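Local atomic coordinates of glyoxylate reductase (Paecilomyces sp. J18, PDB entry 3WNV), a protein that reduces glyoxylate, presumably to glycolate, with a nicotinamide cofactor, as expected of a D-isomer specific 2-hydroxyacid dehydrogenase. Residues E304-N309 against L320-P325; V51-R56 against N309-A314; K80-N85 against D90-D95; S24-K29 against S313-G318. One frame throughout, in Å; residues are numbered along the deposited sequence.

Contact 1: residues E304-N309 against L320-P325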
# COMPACT_ATOMS: atom_id res chain seq x y z
N GLU A 304 0.27 -10.97 -9.00
CA GLU A 304 -0.61 -11.52 -10.05
C GLU A 304 -0.99 -13.00 -9.87
O GLU A 304 -2.17 -13.35 -10.07
CB GLU A 304 -0.04 -11.26 -11.44
CG GLU A 304 -0.06 -9.80 -11.78
CD GLU A 304 0.43 -9.47 -13.17
OE1 GLU A 304 1.10 -10.30 -13.82
OE2 GLU A 304 0.18 -8.33 -13.61
N LEU A 305 -0.02 -13.86 -9.58
CA LEU A 305 -0.28 -15.29 -9.43
C LEU A 305 -1.24 -15.56 -8.26
O LEU A 305 -2.09 -16.45 -8.36
CB LEU A 305 1.02 -16.08 -9.28
CG LEU A 305 1.90 -16.14 -10.52
CD1 LEU A 305 3.20 -16.87 -10.21
CD2 LEU A 305 1.18 -16.82 -11.66
N LEU A 306 -1.07 -14.80 -7.17
CA LEU A 306 -1.97 -14.92 -6.02
C LEU A 306 -3.40 -14.55 -6.38
O LEU A 306 -4.34 -15.23 -5.99
CB LEU A 306 -1.46 -14.07 -4.83
CG LEU A 306 -2.28 -14.16 -3.53
CD1 LEU A 306 -2.46 -15.60 -3.04
CD2 LEU A 306 -1.56 -13.31 -2.51
N VAL A 307 -3.59 -13.48 -7.15
CA VAL A 307 -4.93 -13.12 -7.59
C VAL A 307 -5.53 -14.21 -8.48
O VAL A 307 -6.71 -14.57 -8.35
CB VAL A 307 -4.92 -11.77 -8.36
CG1 VAL A 307 -6.36 -11.32 -8.67
CG2 VAL A 307 -4.22 -10.71 -7.52
N LEU A 308 -4.70 -14.78 -9.37
CA LEU A 308 -5.22 -15.74 -10.33
C LEU A 308 -5.53 -17.05 -9.62
O LEU A 308 -6.44 -17.76 -10.01
CB LEU A 308 -4.26 -15.90 -11.52
CG LEU A 308 -4.25 -14.65 -12.42
CD1 LEU A 308 -3.03 -14.64 -13.34
CD2 LEU A 308 -5.54 -14.53 -13.24
N ASN A 309 -4.76 -17.36 -8.57
CA ASN A 309 -5.05 -18.55 -7.77
C ASN A 309 -6.33 -18.41 -6.95
O ASN A 309 -7.07 -19.38 -6.78
CB ASN A 309 -3.84 -18.91 -6.89
CG ASN A 309 -2.74 -19.60 -7.68
OD1 ASN A 309 -3.03 -20.32 -8.62
ND2 ASN A 309 -1.48 -19.36 -7.33
N LEU A 320 -12.36 -18.46 -1.73
CA LEU A 320 -11.16 -17.67 -1.93
C LEU A 320 -9.99 -18.18 -1.08
O LEU A 320 -10.18 -18.90 -0.09
CB LEU A 320 -11.45 -16.20 -1.62
CG LEU A 320 -12.43 -15.49 -2.54
CD1 LEU A 320 -12.82 -14.11 -1.96
CD2 LEU A 320 -11.85 -15.34 -3.96
N LEU A 321 -8.78 -17.80 -1.46
CA LEU A 321 -7.59 -18.14 -0.71
C LEU A 321 -7.25 -17.04 0.30
O LEU A 321 -6.91 -17.33 1.45
CB LEU A 321 -6.40 -18.33 -1.66
CG LEU A 321 -6.61 -19.40 -2.72
CD1 LEU A 321 -5.29 -19.63 -3.45
CD2 LEU A 321 -7.09 -20.68 -2.08
N THR A 322 -7.34 -15.78 -0.14
CA THR A 322 -7.05 -14.64 0.72
C THR A 322 -8.19 -13.61 0.76
O THR A 322 -8.00 -12.43 0.41
CB THR A 322 -5.79 -13.91 0.27
OG1 THR A 322 -5.87 -13.59 -1.13
CG2 THR A 322 -4.56 -14.78 0.53
N GLN A 323 -9.34 -14.07 1.20
CA GLN A 323 -10.51 -13.18 1.36
C GLN A 323 -10.19 -12.07 2.36
O GLN A 323 -9.52 -12.31 3.37
CB GLN A 323 -11.70 -13.97 1.85
CG GLN A 323 -12.99 -13.12 1.89
CD GLN A 323 -14.24 -13.95 2.16
OE1 GLN A 323 -14.16 -15.05 2.72
NE2 GLN A 323 -15.40 -13.43 1.76
N VAL A 324 -10.61 -10.84 2.05
CA VAL A 324 -10.34 -9.69 2.92
C VAL A 324 -10.88 -9.92 4.35
O VAL A 324 -11.95 -10.50 4.52
CB VAL A 324 -10.89 -8.40 2.32
CG1 VAL A 324 -10.17 -8.06 1.00
CG2 VAL A 324 -12.43 -8.47 2.13
N PRO A 325 -10.13 -9.48 5.39
CA PRO A 325 -10.52 -9.77 6.77
C PRO A 325 -11.89 -9.17 7.14
O PRO A 325 -12.59 -9.76 7.95
CB PRO A 325 -9.39 -9.13 7.62
CG PRO A 325 -8.65 -8.21 6.67
CD PRO A 325 -8.80 -8.85 5.31
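T322 OG1 is gripped twice, giving a hydrogen bond to the S106 carbonyl and taking one from N310 ND2. A chi1 of 52° sets this hydroxyl between the backbone N and the carbonyl carbon, and the methyl on the other branch of T322 meets helix 297-317: CG2 lies 4.2 Å from CD1 of L306. One residue back, L321 leans on N309. Its CD1 sits 3.8 Å from N309 CB and equally 3.8 Å from N309 O, while its CG stays a little farther from that carbonyl, at 4.1 Å. The L321 side chain therefore rides on the helix backbone and the root of the N309 side chain, and the amide of N309 leads away from it. N310 completes the junction: its OD1 receives L321 N, and its ND2 bonds L306 O as well as T322 OG1. E304-N309 and L320-P325 touch each other through methyls, the CB of N309 and one carbonyl oxygen, with no hydrogen bond between them. The chain doubling back after the helix is thus held there by non-directional contacts, and the directional bonds near T322 run through the amide of N310 and the backbone of S106.

Contact 2: residues V51-R56 against N309-A314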
# COMPACT_ATOMS: atom_id res chain seq x y z
N VAL A 51 -20.83 -12.84 -16.03
CA VAL A 51 -19.53 -12.74 -15.35
C VAL A 51 -19.67 -13.10 -13.88
O VAL A 51 -20.38 -12.42 -13.14
CB VAL A 51 -18.98 -11.33 -15.46
CG1 VAL A 51 -17.71 -11.18 -14.56
CG2 VAL A 51 -18.67 -11.01 -16.93
N ILE A 52 -19.00 -14.17 -13.44
CA ILE A 52 -19.06 -14.61 -12.03
C ILE A 52 -17.92 -14.02 -11.22
O ILE A 52 -18.03 -13.84 -10.00
CB ILE A 52 -19.06 -16.16 -11.91
CG1 ILE A 52 -19.21 -16.62 -10.45
CG2 ILE A 52 -17.80 -16.76 -12.47
CD1 ILE A 52 -19.34 -18.15 -10.34
N ALA A 53 -16.81 -13.70 -11.88
CA ALA A 53 -15.64 -13.21 -11.15
C ALA A 53 -14.91 -12.15 -11.93
O ALA A 53 -14.83 -12.22 -13.15
CB ALA A 53 -14.71 -14.33 -10.83
N ILE A 54 -14.27 -11.22 -11.21
CA ILE A 54 -13.61 -10.09 -11.85
C ILE A 54 -12.21 -10.02 -11.30
O ILE A 54 -12.02 -10.07 -10.08
CB ILE A 54 -14.32 -8.77 -11.49
CG1 ILE A 54 -15.64 -8.63 -12.26
CG2 ILE A 54 -13.40 -7.56 -11.79
CD1 ILE A 54 -16.47 -7.40 -11.77
N TYR A 55 -11.22 -9.88 -12.18
CA TYR A 55 -9.86 -9.58 -11.75
C TYR A 55 -9.68 -8.09 -11.88
O TYR A 55 -9.96 -7.55 -12.95
CB TYR A 55 -8.87 -10.26 -12.73
CG TYR A 55 -7.39 -9.97 -12.45
CD1 TYR A 55 -6.84 -8.69 -12.61
CD2 TYR A 55 -6.53 -11.00 -12.08
CE1 TYR A 55 -5.46 -8.42 -12.36
CE2 TYR A 55 -5.17 -10.76 -11.82
CZ TYR A 55 -4.65 -9.46 -11.96
OH TYR A 55 -3.31 -9.25 -11.73
N ARG A 56 -9.19 -7.42 -10.83
CA ARG A 56 -8.86 -6.01 -10.99
C ARG A 56 -7.62 -5.72 -10.19
O ARG A 56 -7.16 -6.55 -9.39
CB ARG A 56 -10.02 -5.11 -10.52
CG ARG A 56 -10.24 -5.10 -9.01
CD ARG A 56 -11.34 -4.11 -8.63
NE ARG A 56 -10.98 -2.71 -8.95
CZ ARG A 56 -10.31 -1.89 -8.12
NH1 ARG A 56 -9.88 -2.32 -6.94
NH2 ARG A 56 -10.07 -0.63 -8.48
N ASN A 309 -4.76 -17.36 -8.57
CA ASN A 309 -5.05 -18.55 -7.77
C ASN A 309 -6.33 -18.41 -6.95
O ASN A 309 -7.07 -19.38 -6.78
CB ASN A 309 -3.84 -18.91 -6.89
CG ASN A 309 -2.74 -19.60 -7.68
OD1 ASN A 309 -3.03 -20.32 -8.62
ND2 ASN A 309 -1.48 -19.36 -7.33
N ASN A 310 -6.56 -17.21 -6.42
CA ASN A 310 -7.86 -16.89 -5.82
C ASN A 310 -9.00 -17.08 -6.82
O ASN A 310 -9.99 -17.71 -6.50
CB ASN A 310 -7.89 -15.46 -5.30
CG ASN A 310 -7.39 -15.36 -3.88
OD1 ASN A 310 -8.13 -15.70 -2.93
ND2 ASN A 310 -6.15 -14.90 -3.71
N LEU A 311 -8.86 -16.51 -8.02
CA LEU A 311 -9.86 -16.71 -9.06
C LEU A 311 -10.15 -18.17 -9.38
O LEU A 311 -11.30 -18.58 -9.51
CB LEU A 311 -9.41 -16.02 -10.35
CG LEU A 311 -9.63 -14.53 -10.32
CD1 LEU A 311 -8.79 -13.83 -11.39
CD2 LEU A 311 -11.11 -14.27 -10.49
N ARG A 312 -9.10 -18.95 -9.55
CA ARG A 312 -9.26 -20.34 -9.90
C ARG A 312 -9.97 -21.09 -8.77
O ARG A 312 -10.87 -21.91 -9.01
CB ARG A 312 -7.90 -20.97 -10.22
CG ARG A 312 -7.99 -22.45 -10.52
CD ARG A 312 -6.62 -23.02 -10.84
NE ARG A 312 -6.14 -22.59 -12.16
CZ ARG A 312 -6.49 -23.19 -13.30
NH1 ARG A 312 -7.33 -24.21 -13.26
NH2 ARG A 312 -6.02 -22.77 -14.47
N SER A 313 -9.59 -20.79 -7.54
CA SER A 313 -10.24 -21.40 -6.38
C SER A 313 -11.72 -21.03 -6.33
O SER A 313 -12.58 -21.86 -6.05
CB SER A 313 -9.56 -20.93 -5.09
OG SER A 313 -10.07 -21.63 -3.97
N ALA A 314 -12.01 -19.77 -6.62
CA ALA A 314 -13.40 -19.29 -6.59
C ALA A 314 -14.26 -20.03 -7.60
O ALA A 314 -15.34 -20.55 -7.28
CB ALA A 314 -13.43 -17.81 -6.85
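L311 drives its two methyls from helix 297-317 onto strand 51-57, a central strand of the parallel N-terminal sheet, in the flavodoxin-like alpha/beta fold expected, from the family, of the substrate-binding domain. The helix belongs to the C-terminal part of the chain, which returns here to cover a sheet built from the first hundred or so residues. The short axes of V51-R56 and N309-A314 run nearly antiparallel, at 171°, and approach to 9.5 Å. Contact is tight in the middle: L311 CD2 lies 3.6 Å from A53 CB, and the small alanine lets the leucine come that close to the strand. The other methyl, CD1, turns to Y55, whose CG stands anti to the backbone N (chi1 177°), carrying the ring along the sheet-facing side of the helix, with an edge at L311. C83 of the neighbouring strand also touches L311, and Y55 packs further along the same helix on E304, V307 and L308, its OH bonded to N85 ND2. Toward the start of the strand the fit slackens. A314 points at the sheet, yet its CB stays 5.4 Å from A53 CB and leans on Y81 instead. On the outer side of the helix, N309 is exposed and R312 partly so, the latter salt-bridged to E316. Back at the packed centre, the L311 and Y55 side chains cross at about a right angle, and L311 CD1 meets the ring at its edge, near the ring plane, 3.7 Å from Y55 CD2.

Contact 3: residues K80-N85 against D90-D95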
# COMPACT_ATOMS: atom_id res chain seq x y z
N LYS A 80 -19.93 -12.75 -8.31
CA LYS A 80 -19.84 -13.32 -6.97
C LYS A 80 -18.50 -13.09 -6.31
O LYS A 80 -18.40 -13.25 -5.11
CB LYS A 80 -20.23 -14.80 -6.95
CG LYS A 80 -21.67 -14.99 -7.43
CD LYS A 80 -22.41 -16.12 -6.71
CE LYS A 80 -21.66 -17.44 -6.78
NZ LYS A 80 -22.58 -18.62 -6.60
N TYR A 81 -17.50 -12.71 -7.10
CA TYR A 81 -16.12 -12.57 -6.64
C TYR A 81 -15.45 -11.38 -7.30
O TYR A 81 -15.63 -11.13 -8.50
CB TYR A 81 -15.29 -13.81 -6.97
CG TYR A 81 -15.85 -15.05 -6.37
CD1 TYR A 81 -15.59 -15.39 -5.05
CD2 TYR A 81 -16.68 -15.87 -7.11
CE1 TYR A 81 -16.16 -16.53 -4.48
CE2 TYR A 81 -17.24 -17.02 -6.56
CZ TYR A 81 -16.97 -17.33 -5.24
OH TYR A 81 -17.53 -18.46 -4.70
N ILE A 82 -14.65 -10.66 -6.53
CA ILE A 82 -13.74 -9.69 -7.11
C ILE A 82 -12.41 -10.00 -6.52
O ILE A 82 -12.23 -9.99 -5.29
CB ILE A 82 -14.10 -8.25 -6.72
CG1 ILE A 82 -15.43 -7.88 -7.35
CG2 ILE A 82 -13.01 -7.25 -7.22
CD1 ILE A 82 -15.97 -6.56 -6.72
N CYS A 83 -11.47 -10.33 -7.38
CA CYS A 83 -10.14 -10.70 -6.96
C CYS A 83 -9.21 -9.57 -7.31
O CYS A 83 -8.96 -9.27 -8.47
CB CYS A 83 -9.74 -12.03 -7.63
SG CYS A 83 -10.89 -13.40 -7.14
N HIS A 84 -8.71 -8.91 -6.26
CA HIS A 84 -7.99 -7.66 -6.36
C HIS A 84 -6.48 -7.82 -6.19
O HIS A 84 -6.00 -8.51 -5.27
CB HIS A 84 -8.55 -6.71 -5.25
CG HIS A 84 -7.79 -5.41 -5.11
ND1 HIS A 84 -7.98 -4.34 -5.96
CD2 HIS A 84 -6.83 -5.04 -4.23
CE1 HIS A 84 -7.20 -3.33 -5.57
NE2 HIS A 84 -6.48 -3.74 -4.54
N ASN A 85 -5.74 -7.19 -7.08
CA ASN A 85 -4.28 -7.20 -7.04
C ASN A 85 -3.85 -6.01 -6.20
O ASN A 85 -3.92 -4.84 -6.62
CB ASN A 85 -3.71 -7.14 -8.45
CG ASN A 85 -2.20 -7.24 -8.44
OD1 ASN A 85 -1.57 -6.92 -7.44
ND2 ASN A 85 -1.63 -7.67 -9.54
N ASP A 90 -8.40 0.18 -0.62
CA ASP A 90 -9.25 1.25 -0.13
C ASP A 90 -10.03 1.82 -1.30
O ASP A 90 -10.91 2.68 -1.11
CB ASP A 90 -8.42 2.32 0.64
CG ASP A 90 -7.26 2.84 -0.17
OD1 ASP A 90 -7.46 3.76 -0.99
OD2 ASP A 90 -6.14 2.33 0.02
N ASN A 91 -9.78 1.31 -2.52
CA ASN A 91 -10.63 1.69 -3.67
C ASN A 91 -11.78 0.68 -3.97
O ASN A 91 -12.46 0.74 -5.01
CB ASN A 91 -9.78 1.91 -4.92
CG ASN A 91 -8.81 0.80 -5.14
OD1 ASN A 91 -9.07 -0.37 -4.75
ND2 ASN A 91 -7.66 1.13 -5.71
N ILE A 92 -12.00 -0.25 -3.04
CA ILE A 92 -13.19 -1.10 -3.10
C ILE A 92 -14.03 -0.86 -1.84
O ILE A 92 -13.50 -0.88 -0.72
CB ILE A 92 -12.81 -2.56 -3.11
CG1 ILE A 92 -11.82 -2.84 -4.23
CG2 ILE A 92 -14.07 -3.46 -3.20
CD1 ILE A 92 -11.37 -4.31 -4.29
N ASP A 93 -15.33 -0.65 -2.02
CA ASP A 93 -16.23 -0.53 -0.88
C ASP A 93 -16.64 -1.92 -0.46
O ASP A 93 -17.62 -2.49 -0.97
CB ASP A 93 -17.45 0.27 -1.30
CG ASP A 93 -18.38 0.58 -0.14
OD1 ASP A 93 -18.46 -0.23 0.83
OD2 ASP A 93 -19.04 1.63 -0.22
N VAL A 94 -15.88 -2.49 0.47
CA VAL A 94 -16.13 -3.85 0.91
C VAL A 94 -17.55 -4.13 1.45
O VAL A 94 -18.15 -5.14 1.12
CB VAL A 94 -15.04 -4.32 1.90
CG1 VAL A 94 -15.36 -5.72 2.41
CG2 VAL A 94 -13.64 -4.24 1.23
N ASP A 95 -18.10 -3.26 2.30
CA ASP A 95 -19.46 -3.47 2.75
C ASP A 95 -20.49 -3.45 1.61
O ASP A 95 -21.45 -4.25 1.61
CB ASP A 95 -19.85 -2.44 3.82
CG ASP A 95 -19.09 -2.65 5.13
OD1 ASP A 95 -18.44 -3.71 5.28
OD2 ASP A 95 -19.14 -1.78 6.02
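H84 and I92 pack together inside a beta-alpha-beta unit, strand 81-85, helix 94-99 and strand 103-105, with the loop D90-D93 folding back over the strand before the helix starts. Methyl contacts come first. I92 reaches in with CD1, which lies 3.8 Å from H84 CB and equally far from CG and ND1 of the imidazole; the methyl approaches the ring obliquely, and the two side chains run alongside one another in opposite senses. The same CD1 makes a looser contact with I82 CG2 at 4.5 Å, so a single methyl serves two side chains that project from the strand. Strand 103-105 adds I104, which touches both I82 and I92. The polar groups bond to neighbours outside the two segments. H84 NE2 gives its hydrogen bond to the carbonyl of G88, and N91 is held at both ends of its amide, ND2 on N58 OD1 and OD1 on R56 NH1. For the histidine, chi1 173° carries the ring out toward I92, and the bond to G88 probably limits its rotation. A sulfate, most likely a crystallisation additive, lies about 5 Å from the H84 side chain. Between H84 and N91 there is contact but no hydrogen bond: the ring and amide planes stand 71° apart, and N91 OD1 lies 3.6 Å from the ring carbon CE1.

Contact 4: residues S24-K29 against S313-G318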
# COMPACT_ATOMS: atom_id res chain seq x y z
N SER A 24 -10.21 -22.89 -19.83
CA SER A 24 -10.76 -24.24 -19.73
C SER A 24 -11.97 -24.28 -18.79
O SER A 24 -12.77 -25.19 -18.86
CB SER A 24 -9.70 -25.22 -19.27
OG SER A 24 -9.42 -25.02 -17.89
N LEU A 25 -12.07 -23.29 -17.90
CA LEU A 25 -13.16 -23.21 -16.94
C LEU A 25 -14.23 -22.20 -17.30
O LEU A 25 -15.40 -22.43 -17.02
CB LEU A 25 -12.61 -22.83 -15.55
CG LEU A 25 -11.45 -23.65 -15.01
CD1 LEU A 25 -10.89 -23.09 -13.70
CD2 LEU A 25 -11.85 -25.09 -14.83
N VAL A 26 -13.84 -21.04 -17.85
CA VAL A 26 -14.82 -19.97 -18.05
C VAL A 26 -14.49 -19.20 -19.33
O VAL A 26 -13.39 -19.30 -19.84
CB VAL A 26 -14.77 -18.93 -16.88
CG1 VAL A 26 -15.39 -19.49 -15.60
CG2 VAL A 26 -13.33 -18.45 -16.64
N THR A 27 -15.45 -18.42 -19.81
CA THR A 27 -15.25 -17.48 -20.92
C THR A 27 -14.44 -16.30 -20.42
O THR A 27 -14.83 -15.65 -19.44
CB THR A 27 -16.61 -16.94 -21.38
OG1 THR A 27 -17.41 -18.01 -21.89
CG2 THR A 27 -16.44 -15.83 -22.44
N LEU A 28 -13.29 -16.02 -21.04
CA LEU A 28 -12.48 -14.89 -20.56
C LEU A 28 -12.89 -13.63 -21.32
O LEU A 28 -12.97 -13.63 -22.55
CB LEU A 28 -10.97 -15.18 -20.74
CG LEU A 28 -10.46 -16.48 -20.09
CD1 LEU A 28 -8.97 -16.73 -20.43
CD2 LEU A 28 -10.66 -16.49 -18.56
N LYS A 29 -13.17 -12.56 -20.56
CA LYS A 29 -13.57 -11.26 -21.11
C LYS A 29 -12.61 -10.21 -20.58
O LYS A 29 -12.05 -10.35 -19.50
CB LYS A 29 -15.01 -10.91 -20.72
CG LYS A 29 -16.02 -11.81 -21.39
CD LYS A 29 -17.44 -11.31 -21.21
CE LYS A 29 -18.44 -12.34 -21.70
NZ LYS A 29 -18.32 -12.60 -23.14
N SER A 313 -9.59 -20.79 -7.54
CA SER A 313 -10.24 -21.40 -6.38
C SER A 313 -11.72 -21.03 -6.33
O SER A 313 -12.58 -21.86 -6.05
CB SER A 313 -9.56 -20.93 -5.09
OG SER A 313 -10.07 -21.63 -3.97
N ALA A 314 -12.01 -19.77 -6.62
CA ALA A 314 -13.40 -19.29 -6.59
C ALA A 314 -14.26 -20.03 -7.60
O ALA A 314 -15.34 -20.55 -7.28
CB ALA A 314 -13.43 -17.81 -6.85
N ILE A 315 -13.77 -20.09 -8.83
CA ILE A 315 -14.44 -20.80 -9.91
C ILE A 315 -14.57 -22.30 -9.64
O ILE A 315 -15.64 -22.87 -9.82
CB ILE A 315 -13.71 -20.53 -11.26
CG1 ILE A 315 -13.80 -19.04 -11.61
CG2 ILE A 315 -14.34 -21.39 -12.40
CD1 ILE A 315 -12.78 -18.62 -12.64
N GLU A 316 -13.49 -22.96 -9.23
CA GLU A 316 -13.51 -24.42 -9.12
C GLU A 316 -14.21 -24.90 -7.84
O GLU A 316 -14.96 -25.88 -7.87
CB GLU A 316 -12.08 -25.00 -9.15
CG GLU A 316 -11.37 -24.92 -10.51
CD GLU A 316 -9.91 -25.39 -10.46
OE1 GLU A 316 -9.34 -25.57 -9.35
OE2 GLU A 316 -9.31 -25.55 -11.55
N LYS A 317 -13.97 -24.20 -6.74
CA LYS A 317 -14.37 -24.65 -5.41
C LYS A 317 -15.35 -23.70 -4.73
O LYS A 317 -15.99 -24.07 -3.75
CB LYS A 317 -13.11 -24.85 -4.54
CG LYS A 317 -12.21 -25.99 -5.08
CD LYS A 317 -10.93 -26.19 -4.28
CE LYS A 317 -10.08 -27.29 -4.92
NZ LYS A 317 -8.66 -27.27 -4.45
N GLY A 318 -15.49 -22.48 -5.23
CA GLY A 318 -16.43 -21.55 -4.62
C GLY A 318 -15.88 -21.01 -3.32
O GLY A 318 -16.62 -20.70 -2.37
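The carboxylate of E316 is the flat group here, and L25 meets it with a methyl: CD1 lies 3.6 Å from OE2 and 3.7 Å from CG of E316, the two side chains crossing at about a right angle. E316 is extended beyond CG (chi2 175°), so its aliphatic part runs out across the end of the leucine. The same OE2 forms a salt bridge with R312 NH1, one turn earlier on helix 297-317. Beside this polar contact is a wholly apolar patch. I315 meets V26 tip to tip: its CG2 comes to 3.9 Å from V26 CG1, and its CD1 lies 4.0 Å from both V26 methyls. With CG2 anti to the backbone N, that branch of I315 also comes to 3.9 Å from L25 CB, so one isoleucine bridges two successive residues of the turn leading into strand 27-31. That strand is outermost in the N-terminal parallel sheet, and V26 rests too on A6 of the next strand. Cut back to an alanine, I315 would probably leave both V26 methyls without their partner and open a gap between the last turn of the helix and the edge of the sheet. No hydrogen bond joins S24-K29 to S313-G318: cohesion between them rests mainly on van der Waals contact, and the negative end of E316 is probably balanced by R312.

In the fold
Helix 297-317 supplies one side of contacts 1, 2 and 4, meeting in turn the loop that follows it, strand 51-57 and the edge of the same sheet near strand 27-31. Contact 2 is fully buried and essentially apolar where it touches; contact 4, about 7 Å from it centre to centre, is only partly buried and brings a carboxylate to its solvent side. Contact 1 lies at the surface. Contact 3, also buried, does not use the helix: it joins strand 81-85, the neighbour of strand 51-57, to the loop before helix 94-99, and mixes methyls with imidazole and amide groups. N310 ties contacts 1 and 2 together, and Y81 of contact 3 reaches A314.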